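DUF1460 domain-containing protein (Legionella pneumophila subsp. pneumophila, PDB 2IM9) is of unknown function but belongs to an N-acetylmuramoyl-L-alanine amidase-like family of the CA peptidase clan and may cleave amide bonds of peptidoglycan. Local coordinates at residues Ala172-Pro177 and Glu263-His268; Ile249-Trp254 and Ser306-Gly311; Ser37-Tyr42 and Asn109-Phe114; Glu31-Ser36 and Tyr88-Phe93. One frame throughout, in Å; residues are numbered along the deposited sequence. Where two conformers were deposited one is given.

Contact 1. Residues Ala172-Pro177 and Glu263-His268; sequences ALINKP and ELDISH
The ends of two strands of the antiparallel sheet meet here: Ala-172 to Ile-174, near the end of strand 168-175, lie against Glu-263, Leu-264 and Asp-265, near the beginning of strand 264-275. Although Ala-172 and Leu-264 bring their CA atoms to 5.4 Å, the one direct hydrogen bond between the segments is made by a side chain. The carboxylate of Glu-263 takes the N-H of Leu-173 on OE1, with Leu-173 N to Glu-263 OE1 2.9 Å and an almost straight angle of 177° at the hydrogen. The donor comes to the anti side of OE1, 34° out of the carboxylate plane, while OE2 is held in a salt bridge with Arg-257, so both oxygens are engaged and the carboxylate is fixed in rotation. Water 1 adds a second link beside it, donating to Leu-173 O at 2.7 Å and accepting from Glu-263 N at 3.1 Å. Glutamate and water thus take the place of regular strand pairing; the true sheet neighbours are strand 214-223 for Ala-172 and Ile-174, and strand 246-254 for Leu-264 and Asp-265. Next to the polar link the contact turns apolar. The methyl of Ala-172 presses on the backbone of Leu-264, Ala-172 CB to Leu-264 C 3.6 Å, and on Asp-265, Ala-172 CB to Asp-265 CB 3.8 Å. Ile-174 carries its CG1 branch beside its backbone N (chi1 -51°), which brings Ile-174 CD1 over to Glu-263 O at 3.4 Å and to Leu-264 CD1 at 4.1 Å. Buried Asp-265 directs OD2 to the hydroxyls of Ser-217 and Ser-138, tying the sheet to helix 137-147.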
loop_
_atom_site.group_PDB
_atom_site.type_symbol
_atom_site.label_atom_id
_atom_site.label_comp_id
_atom_site.label_asym_id
_atom_site.label_seq_id
_atom_site.Cartn_x
_atom_site.Cartn_y
_atom_site.Cartn_z
ATOM N N ALA A 172 12.565 -2.120 11.623
ATOM C CA ALA A 172 12.201 -0.905 12.327
ATOM C C ALA A 172 11.419 -1.342 13.537
ATOM O O ALA A 172 10.623 -2.262 13.453
ATOM C CB ALA A 172 11.349 -0.025 11.450
ATOM N N LEU A 173 11.650 -0.673 14.662
ATOM C CA LEU A 173 10.872 -0.973 15.857
ATOM C C LEU A 173 9.640 -0.073 15.845
ATOM O O LEU A 173 9.745 1.139 16.082
ATOM C CB LEU A 173 11.702 -0.762 17.118
ATOM C CG LEU A 173 10.985 -1.202 18.387
ATOM C CD1 LEU A 173 10.696 -2.691 18.355
ATOM C CD2 LEU A 173 11.834 -0.841 19.587
ATOM N N ILE A 174 8.506 -0.682 15.510
ATOM C CA ILE A 174 7.242 0.039 15.323
ATOM C C ILE A 174 6.536 0.082 16.657
ATOM O O ILE A 174 6.016 -0.932 17.131
ATOM C CB ILE A 174 6.290 -0.627 14.280
ATOM C CG1 ILE A 174 6.999 -0.923 12.948
ATOM C CG2 ILE A 174 5.035 0.233 14.090
ATOM C CD1 ILE A 174 7.459 0.292 12.175
ATOM N N ASN A 175 6.518 1.260 17.259
ATOM C CA ASN A 175 5.979 1.443 18.604
ATOM C C ASN A 175 4.607 2.103 18.446
ATOM O O ASN A 175 4.521 3.329 18.318
ATOM C CB ASN A 175 6.945 2.347 19.393
ATOM C CG ASN A 175 6.547 2.518 20.860
ATOM O OD1 ASN A 175 5.367 2.554 21.191
ATOM N ND2 ASN A 175 7.554 2.662 21.743
ATOM N N LYS A 176 3.544 1.294 18.410
ATOM C CA LYS A 176 2.204 1.861 18.182
ATOM C C LYS A 176 1.779 2.863 19.262
ATOM O O LYS A 176 1.301 3.959 18.927
ATOM C CB LYS A 176 1.156 0.765 17.983
ATOM C CG LYS A 176 1.239 0.137 16.615
ATOM C CD LYS A 176 0.031 -0.764 16.332
ATOM C CE LYS A 176 0.209 -1.430 14.976
ATOM N NZ LYS A 176 -0.837 -2.470 14.683
ATOM N N PRO A 177 1.969 2.521 20.561
ATOM C CA PRO A 177 1.562 3.526 21.557
ATOM C C PRO A 177 2.258 4.877 21.406
ATOM O O PRO A 177 1.614 5.919 21.575
ATOM C CB PRO A 177 1.898 2.856 22.898
ATOM C CG PRO A 177 1.804 1.384 22.595
ATOM C CD PRO A 177 2.440 1.284 21.209
ATOM N N GLU A 263 10.124 4.740 14.732
ATOM C CA GLU A 263 10.919 4.340 13.565
ATOM C C GLU A 263 9.982 3.815 12.503
ATOM O O GLU A 263 8.878 3.342 12.813
ATOM C CB GLU A 263 11.888 3.217 13.931
ATOM C CG GLU A 263 12.925 3.610 14.937
ATOM C CD GLU A 263 13.934 2.498 15.180
ATOM O OE1 GLU A 263 13.754 1.352 14.660
ATOM O OE2 GLU A 263 14.928 2.790 15.896
ATOM N N LEU A 264 10.425 3.878 11.253
ATOM C CA LEU A 264 9.644 3.341 10.156
ATOM C C LEU A 264 10.552 2.653 9.138
ATOM O O LEU A 264 11.783 2.862 9.136
ATOM C CB LEU A 264 8.842 4.463 9.488
ATOM C CG LEU A 264 7.651 4.066 8.600
ATOM C CD1 LEU A 264 6.681 3.074 9.294
ATOM C CD2 LEU A 264 6.926 5.336 8.190
ATOM N N ASP A 265 9.962 1.822 8.288
ATOM C CA ASP A 265 10.754 0.995 7.372
ATOM C C ASP A 265 10.391 1.118 5.885
ATOM O O ASP A 265 11.214 0.793 5.025
ATOM C CB ASP A 265 10.665 -0.486 7.783
ATOM C CG ASP A 265 9.235 -0.923 8.163
ATOM O OD1 ASP A 265 8.264 -0.149 7.930
ATOM O OD2 ASP A 265 9.096 -2.043 8.716
ATOM N N ILE A 266 9.155 1.521 5.594
ATOM C CA ILE A 266 8.627 1.527 4.219
ATOM C C ILE A 266 7.977 2.882 3.916
ATOM O O ILE A 266 7.118 3.346 4.683
ATOM C CB ILE A 266 7.606 0.374 3.994
ATOM C CG1 ILE A 266 8.246 -0.994 4.306
ATOM C CG2 ILE A 266 7.008 0.447 2.574
ATOM C CD1 ILE A 266 7.243 -2.120 4.220
ATOM N N SER A 267 8.370 3.511 2.803
ATOM C CA SER A 267 8.006 4.917 2.552
ATOM C C SER A 267 7.042 5.088 1.381
ATOM O O SER A 267 6.391 6.146 1.242
ATOM C CB SER A 267 9.272 5.747 2.297
ATOM O OG SER A 267 10.055 5.171 1.259
ATOM N N HIS A 268 6.922 4.054 0.550
ATOM C CA HIS A 268 6.118 4.132 -0.670
ATOM C C HIS A 268 5.907 2.742 -1.267
ATOM O O HIS A 268 6.626 1.788 -0.942
ATOM C CB HIS A 268 6.827 5.040 -1.702
ATOM C CG HIS A 268 5.967 5.442 -2.855
ATOM N ND1 HIS A 268 6.401 5.394 -4.164
ATOM C CD2 HIS A 268 4.701 5.919 -2.897
ATOM C CE1 HIS A 268 5.429 5.807 -4.966
ATOM N NE2 HIS A 268 4.390 6.137 -4.220
HETATM O O HOH W 1 10.497 3.324 17.442
#

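Contact 2. Residues Ile249-Trp254 and Ser306-Gly311; sequences IIRPNW and SPTIKG
Ile-250 and the pair Lys-310 and Gly-311 form a classic beta bulge where strand 246-254 meets the start of strand 311-317 in the antiparallel sheet. Ile-250 N donates to Gly-311 O (2.9 Å), and Ile-250 O receives Lys-310 N at 3.0 Å, almost straight at 176°. Beyond the bulge, the extended side chain of Arg-251 runs across the loop. Ile-309 covers one face of its guanidinium, Ile-309 CG1 lying 3.4 Å from Arg-251 NE, and the indole of Trp-254 lies over the opposite face, with Arg-251 CD above the ring centre. Arg-251 NH1 donates to Thr-308 OG1 at 3.0 Å, a bent bond (133°) with the hydroxyl 31° out of the guanidinium plane; Arg-251 NE is used by Ser-267 on strand 264-275, so the arginine ties the 306-311 loop to that strand. Ile-309 also sends CG2 to Ile-249 CG2, at 3.6 Å, while Pro-252 rests crosswise on the CB and CG methylenes of Lys-310. At the corner of the chain, water 2 accepts from Asn-253 N and donates to Thr-308 O. Behind these contacts the loop is held by Ser-306: its hydroxyl closes an ST turn and an ST motif at once, accepting from the backbone N of Thr-308 and from that of Ile-309, with Ile-309 N to Ser-306 OG 3.0 Å.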
loop_
_atom_site.group_PDB
_atom_site.type_symbol
_atom_site.label_atom_id
_atom_site.label_comp_id
_atom_site.label_asym_id
_atom_site.label_seq_id
_atom_site.Cartn_x
_atom_site.Cartn_y
_atom_site.Cartn_z
ATOM N N ILE A 249 9.098 0.471 -1.243
ATOM C CA ILE A 249 10.357 1.193 -1.169
ATOM C C ILE A 249 10.836 1.176 0.282
ATOM O O ILE A 249 10.101 1.621 1.164
ATOM C CB ILE A 249 10.195 2.656 -1.680
ATOM C CG1 ILE A 249 9.654 2.699 -3.125
ATOM C CG2 ILE A 249 11.512 3.428 -1.502
ATOM C CD1 ILE A 249 10.436 1.863 -4.145
ATOM N N ILE A 250 12.064 0.694 0.516
ATOM C CA ILE A 250 12.528 0.342 1.862
ATOM C C ILE A 250 13.593 1.290 2.388
ATOM O O ILE A 250 14.578 1.576 1.690
ATOM C CB ILE A 250 13.081 -1.126 1.878
ATOM C CG1 ILE A 250 12.045 -2.104 1.276
ATOM C CG2 ILE A 250 13.508 -1.542 3.300
ATOM C CD1 ILE A 250 10.647 -2.042 1.908
ATOM N N ARG A 251 13.384 1.761 3.613
ATOM C CA ARG A 251 14.321 2.629 4.304
ATOM C C ARG A 251 14.674 1.941 5.634
ATOM O O ARG A 251 13.954 2.108 6.626
ATOM C CB ARG A 251 13.683 3.992 4.538
ATOM C CG ARG A 251 13.261 4.708 3.260
ATOM C CD ARG A 251 12.975 6.153 3.487
ATOM N NE ARG A 251 12.206 6.735 2.401
ATOM C CZ ARG A 251 12.268 8.020 2.065
ATOM N NH1 ARG A 251 13.081 8.841 2.732
ATOM N NH2 ARG A 251 11.512 8.485 1.077
ATOM N N PRO A 252 15.781 1.163 5.651
ATOM C CA PRO A 252 16.141 0.311 6.797
ATOM C C PRO A 252 16.433 1.075 8.073
ATOM O O PRO A 252 16.202 0.544 9.159
ATOM C CB PRO A 252 17.424 -0.399 6.344
ATOM C CG PRO A 252 17.454 -0.245 4.874
ATOM C CD PRO A 252 16.733 1.020 4.538
ATOM N N ASN A 253 16.954 2.285 7.964
ATOM C CA ASN A 253 17.363 2.975 9.178
ATOM C C ASN A 253 16.763 4.365 9.181
ATOM O O ASN A 253 17.466 5.373 8.933
ATOM C CB ASN A 253 18.896 2.962 9.339
ATOM C CG ASN A 253 19.433 1.573 9.710
ATOM O OD1 ASN A 253 20.108 0.920 8.913
ATOM N ND2 ASN A 253 19.114 1.113 10.920
ATOM N N TRP A 254 15.449 4.387 9.429
ATOM C CA TRP A 254 14.629 5.586 9.222
ATOM C C TRP A 254 14.016 6.029 10.534
ATOM O O TRP A 254 12.948 5.566 10.937
ATOM C CB TRP A 254 13.543 5.344 8.165
ATOM C CG TRP A 254 13.080 6.614 7.493
ATOM C CD1 TRP A 254 13.763 7.806 7.413
ATOM C CD2 TRP A 254 11.844 6.818 6.798
ATOM N NE1 TRP A 254 13.023 8.732 6.717
ATOM C CE2 TRP A 254 11.847 8.150 6.317
ATOM C CE3 TRP A 254 10.736 6.001 6.531
ATOM C CZ2 TRP A 254 10.782 8.687 5.589
ATOM C CZ3 TRP A 254 9.669 6.539 5.803
ATOM C CH2 TRP A 254 9.705 7.867 5.341
ATOM N N SER A 306 19.267 9.285 -2.162
ATOM C CA SER A 306 18.704 9.410 -0.817
ATOM C C SER A 306 19.607 8.804 0.266
ATOM O O SER A 306 20.104 7.684 0.119
ATOM C CB SER A 306 17.322 8.750 -0.761
ATOM O OG SER A 306 16.883 8.622 0.586
ATOM N N PRO A 307 19.816 9.526 1.378
ATOM C CA PRO A 307 20.579 8.901 2.454
ATOM C C PRO A 307 19.848 7.721 3.115
ATOM O O PRO A 307 20.502 6.864 3.703
ATOM C CB PRO A 307 20.759 10.045 3.462
ATOM C CG PRO A 307 19.629 10.958 3.206
ATOM C CD PRO A 307 19.395 10.897 1.721
ATOM N N THR A 308 18.519 7.667 3.010
ATOM C CA THR A 308 17.741 6.671 3.774
ATOM C C THR A 308 17.129 5.541 2.947
ATOM O O THR A 308 16.885 4.463 3.477
ATOM C CB THR A 308 16.610 7.343 4.573
ATOM O OG1 THR A 308 15.809 8.125 3.689
ATOM C CG2 THR A 308 17.211 8.270 5.640
ATOM N N ILE A 309 16.854 5.795 1.672
ATOM C CA ILE A 309 16.290 4.735 0.811
ATOM C C ILE A 309 17.415 3.788 0.388
ATOM O O ILE A 309 18.423 4.230 -0.149
ATOM C CB ILE A 309 15.586 5.302 -0.437
ATOM C CG1 ILE A 309 14.485 6.305 -0.044
ATOM C CG2 ILE A 309 14.998 4.152 -1.286
ATOM C CD1 ILE A 309 13.961 7.140 -1.243
ATOM N N LYS A 310 17.253 2.490 0.631
ATOM C CA LYS A 310 18.339 1.535 0.348
ATOM C C LYS A 310 17.952 0.382 -0.573
ATOM O O LYS A 310 18.820 -0.400 -0.976
ATOM C CB LYS A 310 18.928 0.955 1.644
ATOM C CG LYS A 310 19.643 1.984 2.542
ATOM C CD LYS A 310 20.898 2.533 1.878
ATOM C CE LYS A 310 21.520 3.660 2.694
ATOM N NZ LYS A 310 22.770 4.155 2.051
ATOM N N GLY A 311 16.663 0.228 -0.863
ATOM C CA GLY A 311 16.272 -0.829 -1.812
ATOM C C GLY A 311 14.788 -1.110 -1.889
ATOM O O GLY A 311 13.960 -0.278 -1.487
HETATM O O HOH W 2 17.930 4.032 5.935
#

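Contact 3. Residues Ser37-Tyr42 and Asn109-Phe114; sequences SIRKLY and NSLESF
Tyr-42 has CG beside its backbone N (chi1 -77°), which lays its ring over the Asn-109 to Ser-110 peptide, and Arg-39 bends at both chi2 and chi3 to bring its guanidinium round to Glu-112. Both belong to helix 27-45, which packs here against the first turn of helix 111-122, with Ser-110 at the N-cap position. Against the face of the tyrosine ring Ser-110 N sits over the centre and Asn-109 C nearer the rim, Tyr-42 CD1 to Asn-109 C measuring 3.5 Å. The phenol OH, hydrogen-bonded to Leu-105 O of helix 95-107, anchors the far end of the ring, and CB of Phe-114 lies at the ring edge. Ile-38 fills the buried side of the interface, toward Leu-105, with two branches: Ile-38 CG2 reaches Leu-111 CD1 at 3.8 Å, and Ile-38 CD1 touches Phe-114 CE2 at 3.5 Å. Leu-111 continues outward along one face of the guanidinium of Arg-39, so the apolar layer passes directly into the salt bridge. That bridge is end-on and bidentate, NH1 to OE2 and NH2 to OE1, with a further weak bond from NH2 to OE2; the guanidinium and carboxylate planes are turned 35° apart. Arg-39 NH2 meets Glu-112 OE1 on its syn side at 2.9 Å, whereas Arg-39 NH1 approaches Glu-112 OE2 from above the carboxylate plane, also at 2.9 Å.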
loop_
_atom_site.group_PDB
_atom_site.type_symbol
_atom_site.label_atom_id
_atom_site.label_comp_id
_atom_site.label_asym_id
_atom_site.label_seq_id
_atom_site.Cartn_x
_atom_site.Cartn_y
_atom_site.Cartn_z
ATOM N N SER A 37 -19.297 3.563 -10.827
ATOM C CA SER A 37 -18.115 3.281 -11.655
ATOM C C SER A 37 -17.626 1.836 -11.559
ATOM O O SER A 37 -17.250 1.225 -12.570
ATOM C CB SER A 37 -16.971 4.227 -11.286
ATOM O OG SER A 37 -17.316 5.559 -11.606
ATOM N N ILE A 38 -17.629 1.299 -10.346
ATOM C CA ILE A 38 -17.186 -0.075 -10.093
ATOM C C ILE A 38 -18.169 -1.102 -10.667
ATOM O O ILE A 38 -17.747 -2.087 -11.287
ATOM C CB ILE A 38 -16.912 -0.290 -8.594
ATOM C CG1 ILE A 38 -15.690 0.565 -8.197
ATOM C CG2 ILE A 38 -16.647 -1.765 -8.301
ATOM C CD1 ILE A 38 -15.491 0.754 -6.672
ATOM N N ARG A 39 -19.472 -0.868 -10.470
ATOM C CA ARG A 39 -20.487 -1.719 -11.083
ATOM C C ARG A 39 -20.229 -1.825 -12.580
ATOM O O ARG A 39 -20.233 -2.929 -13.130
ATOM C CB ARG A 39 -21.901 -1.174 -10.818
ATOM C CG ARG A 39 -23.014 -1.986 -11.445
ATOM C CD ARG A 39 -23.218 -3.265 -10.659
ATOM N NE ARG A 39 -24.011 -3.041 -9.447
ATOM C CZ ARG A 39 -24.001 -3.852 -8.394
ATOM N NH1 ARG A 39 -24.775 -3.590 -7.353
ATOM N NH2 ARG A 39 -23.224 -4.934 -8.385
ATOM N N LYS A 40 -20.008 -0.674 -13.230
ATOM C CA LYS A 40 -19.744 -0.631 -14.674
ATOM C C LYS A 40 -18.451 -1.316 -15.050
ATOM O O LYS A 40 -18.399 -2.023 -16.063
ATOM C CB LYS A 40 -19.739 0.807 -15.215
ATOM C CG LYS A 40 -21.111 1.465 -15.227
ATOM C CD LYS A 40 -21.032 2.920 -15.678
ATOM C CE LYS A 40 -22.352 3.654 -15.409
ATOM N NZ LYS A 40 -22.486 4.895 -16.232
ATOM N N LEU A 41 -17.405 -1.111 -14.247
ATOM C CA LEU A 41 -16.129 -1.764 -14.505
ATOM C C LEU A 41 -16.316 -3.270 -14.627
ATOM O O LEU A 41 -15.846 -3.878 -15.591
ATOM C CB LEU A 41 -15.088 -1.442 -13.422
ATOM C CG LEU A 41 -13.740 -2.158 -13.578
ATOM C CD1 LEU A 41 -13.019 -1.770 -14.885
ATOM C CD2 LEU A 41 -12.876 -1.839 -12.382
ATOM N N TYR A 42 -17.027 -3.861 -13.665
ATOM C CA TYR A 42 -17.232 -5.314 -13.660
ATOM C C TYR A 42 -18.045 -5.822 -14.823
ATOM O O TYR A 42 -17.760 -6.896 -15.341
ATOM C CB TYR A 42 -17.798 -5.803 -12.333
ATOM C CG TYR A 42 -16.723 -5.860 -11.273
ATOM C CD1 TYR A 42 -15.584 -6.646 -11.458
ATOM C CD2 TYR A 42 -16.838 -5.123 -10.094
ATOM C CE1 TYR A 42 -14.579 -6.686 -10.489
ATOM C CE2 TYR A 42 -15.855 -5.168 -9.115
ATOM C CZ TYR A 42 -14.729 -5.950 -9.321
ATOM O OH TYR A 42 -13.744 -5.995 -8.363
ATOM N N ASN A 109 -15.257 -10.023 -8.339
ATOM C CA ASN A 109 -16.012 -10.084 -9.593
ATOM C C ASN A 109 -17.235 -9.184 -9.625
ATOM O O ASN A 109 -18.037 -9.250 -10.562
ATOM C CB ASN A 109 -16.506 -11.507 -9.848
ATOM C CG ASN A 109 -15.445 -12.402 -10.416
ATOM O OD1 ASN A 109 -15.226 -13.499 -9.910
ATOM N ND2 ASN A 109 -14.789 -11.957 -11.484
ATOM N N SER A 110 -17.406 -8.370 -8.591
ATOM C CA SER A 110 -18.627 -7.586 -8.438
ATOM C C SER A 110 -18.386 -6.467 -7.439
ATOM O O SER A 110 -17.468 -6.555 -6.625
ATOM C CB SER A 110 -19.761 -8.486 -7.926
ATOM O OG SER A 110 -19.537 -8.885 -6.577
ATOM N N LEU A 111 -19.228 -5.438 -7.474
ATOM C CA LEU A 111 -19.142 -4.365 -6.473
ATOM C C LEU A 111 -19.219 -4.943 -5.050
ATOM O O LEU A 111 -18.464 -4.534 -4.156
ATOM C CB LEU A 111 -20.248 -3.335 -6.709
ATOM C CG LEU A 111 -20.453 -2.277 -5.631
ATOM C CD1 LEU A 111 -19.256 -1.324 -5.558
ATOM C CD2 LEU A 111 -21.753 -1.500 -5.872
ATOM N N GLU A 112 -20.126 -5.902 -4.843
ATOM C CA GLU A 112 -20.334 -6.487 -3.509
ATOM C C GLU A 112 -19.097 -7.256 -3.004
ATOM O O GLU A 112 -18.691 -7.128 -1.840
ATOM C CB GLU A 112 -21.559 -7.411 -3.532
ATOM C CG GLU A 112 -22.878 -6.686 -3.854
ATOM C CD GLU A 112 -23.196 -6.469 -5.359
ATOM O OE1 GLU A 112 -22.393 -6.807 -6.271
ATOM O OE2 GLU A 112 -24.298 -5.926 -5.619
ATOM N N SER A 113 -18.488 -8.045 -3.883
ATOM C CA SER A 113 -17.318 -8.824 -3.470
ATOM C C SER A 113 -16.115 -7.885 -3.334
ATOM O O SER A 113 -15.261 -8.109 -2.482
ATOM C CB SER A 113 -17.043 -10.005 -4.421
ATOM O OG SER A 113 -16.950 -9.552 -5.762
ATOM N N PHE A 114 -16.054 -6.830 -4.160
ATOM C CA PHE A 114 -14.987 -5.810 -4.007
ATOM C C PHE A 114 -15.044 -5.171 -2.615
ATOM O O PHE A 114 -14.016 -4.999 -1.938
ATOM C CB PHE A 114 -15.088 -4.718 -5.081
ATOM C CG PHE A 114 -14.426 -3.414 -4.683
ATOM C CD1 PHE A 114 -13.042 -3.282 -4.753
ATOM C CD2 PHE A 114 -15.177 -2.345 -4.207
ATOM C CE1 PHE A 114 -12.406 -2.097 -4.372
ATOM C CE2 PHE A 114 -14.545 -1.148 -3.831
ATOM C CZ PHE A 114 -13.160 -1.037 -3.931
#

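Contact 4. Residues Glu31-Ser36 and Tyr88-Phe93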
loop_
_atom_site.group_PDB
_atom_site.type_symbol
_atom_site.label_atom_id
_atom_site.label_comp_id
_atom_site.label_asym_id
_atom_site.label_seq_id
_atom_site.Cartn_x
_atom_site.Cartn_y
_atom_site.Cartn_z
ATOM N N GLU A 31 -18.623 7.786 -2.285
ATOM C CA GLU A 31 -18.834 6.340 -2.362
ATOM C C GLU A 31 -19.895 5.970 -3.392
ATOM O O GLU A 31 -19.769 4.942 -4.078
ATOM C CB GLU A 31 -19.215 5.791 -0.994
ATOM C CG GLU A 31 -18.076 5.836 0.034
ATOM C CD GLU A 31 -18.494 5.251 1.368
ATOM O OE1 GLU A 31 -19.686 4.882 1.514
ATOM O OE2 GLU A 31 -17.650 5.173 2.290
ATOM N N GLU A 32 -20.934 6.797 -3.505
ATOM C CA GLU A 32 -22.012 6.523 -4.463
ATOM C C GLU A 32 -21.500 6.593 -5.879
ATOM O O GLU A 32 -21.869 5.754 -6.716
ATOM C CB GLU A 32 -23.203 7.480 -4.293
ATOM C CG GLU A 32 -24.079 7.144 -3.105
ATOM N N GLN A 33 -20.650 7.582 -6.151
ATOM C CA GLN A 33 -19.990 7.694 -7.459
ATOM C C GLN A 33 -19.156 6.448 -7.737
ATOM O O GLN A 33 -19.173 5.906 -8.858
ATOM C CB GLN A 33 -19.084 8.938 -7.514
ATOM C CG GLN A 33 -18.116 8.949 -8.719
ATOM C CD GLN A 33 -17.032 10.045 -8.655
ATOM O OE1 GLN A 33 -16.195 10.094 -7.741
ATOM N NE2 GLN A 33 -17.045 10.929 -9.652
ATOM N N ALA A 34 -18.409 6.005 -6.724
ATOM C CA ALA A 34 -17.586 4.795 -6.865
ATOM C C ALA A 34 -18.428 3.551 -7.117
ATOM O O ALA A 34 -18.031 2.693 -7.909
ATOM C CB ALA A 34 -16.711 4.593 -5.633
ATOM N N ASN A 35 -19.566 3.425 -6.424
ATOM C CA ASN A 35 -20.476 2.292 -6.666
ATOM C C ASN A 35 -20.887 2.210 -8.136
ATOM O O ASN A 35 -20.862 1.133 -8.733
ATOM C CB ASN A 35 -21.719 2.385 -5.768
ATOM C CG ASN A 35 -21.398 2.184 -4.307
ATOM O OD1 ASN A 35 -20.365 1.611 -3.960
ATOM N ND2 ASN A 35 -22.291 2.663 -3.428
ATOM N N SER A 36 -21.236 3.352 -8.727
ATOM C CA SER A 36 -21.644 3.393 -10.124
ATOM C C SER A 36 -20.486 2.990 -11.048
ATOM O O SER A 36 -20.660 2.130 -11.905
ATOM C CB SER A 36 -22.235 4.776 -10.472
ATOM O OG SER A 36 -22.687 4.806 -11.810
ATOM N N TYR A 88 -14.046 3.821 0.160
ATOM C CA TYR A 88 -13.420 3.615 -1.156
ATOM C C TYR A 88 -13.868 4.755 -2.080
ATOM O O TYR A 88 -14.879 5.426 -1.824
ATOM C CB TYR A 88 -13.810 2.263 -1.770
ATOM C CG TYR A 88 -15.307 2.024 -1.736
ATOM C CD1 TYR A 88 -16.125 2.429 -2.800
ATOM C CD2 TYR A 88 -15.901 1.405 -0.628
ATOM C CE1 TYR A 88 -17.513 2.228 -2.769
ATOM C CE2 TYR A 88 -17.272 1.190 -0.574
ATOM C CZ TYR A 88 -18.077 1.607 -1.646
ATOM O OH TYR A 88 -19.434 1.394 -1.587
ATOM N N ARG A 89 -13.088 4.996 -3.125
ATOM C CA ARG A 89 -13.381 6.082 -4.057
ATOM C C ARG A 89 -12.645 5.871 -5.361
ATOM O O ARG A 89 -11.679 5.095 -5.423
ATOM C CB ARG A 89 -12.983 7.432 -3.439
ATOM C CG ARG A 89 -11.483 7.593 -3.221
ATOM C CD ARG A 89 -11.178 8.680 -2.217
ATOM N NE ARG A 89 -11.675 10.005 -2.654
ATOM C CZ ARG A 89 -11.612 11.118 -1.915
ATOM N NH1 ARG A 89 -11.099 11.095 -0.693
ATOM N NH2 ARG A 89 -12.096 12.275 -2.399
ATOM N N VAL A 90 -13.082 6.571 -6.408
ATOM C CA VAL A 90 -12.404 6.454 -7.712
ATOM C C VAL A 90 -11.875 7.788 -8.221
ATOM O O VAL A 90 -11.383 7.864 -9.352
ATOM C CB VAL A 90 -13.331 5.837 -8.776
ATOM C CG1 VAL A 90 -13.638 4.371 -8.422
ATOM C CG2 VAL A 90 -14.625 6.660 -8.910
ATOM N N ASP A 91 -11.990 8.827 -7.406
ATOM C CA ASP A 91 -11.634 10.197 -7.806
ATOM C C ASP A 91 -10.251 10.638 -7.296
ATOM O O ASP A 91 -9.788 11.733 -7.607
ATOM C CB ASP A 91 -12.699 11.186 -7.313
ATOM C CG ASP A 91 -12.734 11.291 -5.798
ATOM O OD1 ASP A 91 -12.613 10.242 -5.136
ATOM O OD2 ASP A 91 -12.864 12.410 -5.261
ATOM N N GLY A 92 -9.595 9.792 -6.505
ATOM C CA GLY A 92 -8.299 10.160 -5.925
ATOM C C GLY A 92 -7.712 8.978 -5.181
ATOM O O GLY A 92 -8.463 8.121 -4.717
ATOM N N PHE A 93 -6.384 8.942 -5.086
ATOM C CA PHE A 93 -5.651 7.881 -4.394
ATOM C C PHE A 93 -4.412 8.406 -3.705
ATOM O O PHE A 93 -3.820 9.390 -4.165
ATOM C CB PHE A 93 -5.158 6.841 -5.404
ATOM C CG PHE A 93 -6.259 6.100 -6.105
ATOM C CD1 PHE A 93 -6.936 5.067 -5.468
ATOM C CD2 PHE A 93 -6.614 6.442 -7.415
ATOM C CE1 PHE A 93 -7.974 4.378 -6.118
ATOM C CE2 PHE A 93 -7.628 5.761 -8.075
ATOM C CZ PHE A 93 -8.311 4.714 -7.419
HETATM O O HOH W 3 -15.556 8.091 -6.055
#
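The ring of Tyr-88 turns its edge to helix 27-45: Ala-34 CB and Asn-35 OD1 both lie near the ring plane, the Ala-34 methyl 3.6 Å from Tyr-88 CD1 and the amide oxygen at the phenol end. There Tyr-88 OH donates to Asn-35 OD1 over a short 2.6 Å, in the carbonyl plane and on a lone pair, although the amide and ring planes are 43° apart. A second partner, Gln-115 NE2 of helix 111-122, also holds the hydroxyl. The other flat pair is local to the loop. Asp-91 meets the guanidinium of Arg-89 at its edge, side-on, with Arg-89 NE to Asp-91 OD1 2.7 Å and Arg-89 NH2 to Asp-91 OD2 3.0 Å, both oxygens close to the guanidinium plane; NH1 goes to Ser-73 O, so all three nitrogens of the arginine are engaged and its plane is firmly set. This pair probably steadies the backbone around Val-90. Both methyls of Val-90 pack on Ala-34, Val-90 CG1 4.2 Å from Ala-34 CB and Val-90 CG2 4.1 Å from Ala-34 CA. Toward solvent, exposed Gln-33 lies with OE1 3.7 Å from Asp-91 CB, and water 3 donates to that same oxygen while accepting from Val-90 N. With chi1 at 49°, Tyr-88 directs its ring between helix 27-45 and helix 111-122, where it also touches Leu-118. Residues 88-93, in the loop that leads into helix 95-107, are thereby packed against helix 27-45, whose Glu-31 makes a salt bridge with Arg-87 of the same loop.

In the fold
The four contacts form two pairs on opposite sides of the chain's centre. Contacts 1 and 2 meet within the sheet, where strands 264-275 and 246-254 run side by side and Asp-265 O and Arg-251 N probably share a hydrogen bond; contacts 3 and 4 share helix 27-45, their centres 11 Å apart, with Phe-114 packing on Tyr-88. All four are partly buried, mixing core and surface residues. Chemistry follows the setting: main-chain bonds join the segments directly in contact 2, a carboxylate and a water substitute for them in contact 1, and the contacts of helix 27-45 rely mainly on side chains, a salt bridge in contact 3 and a phenol-amide bond in contact 4.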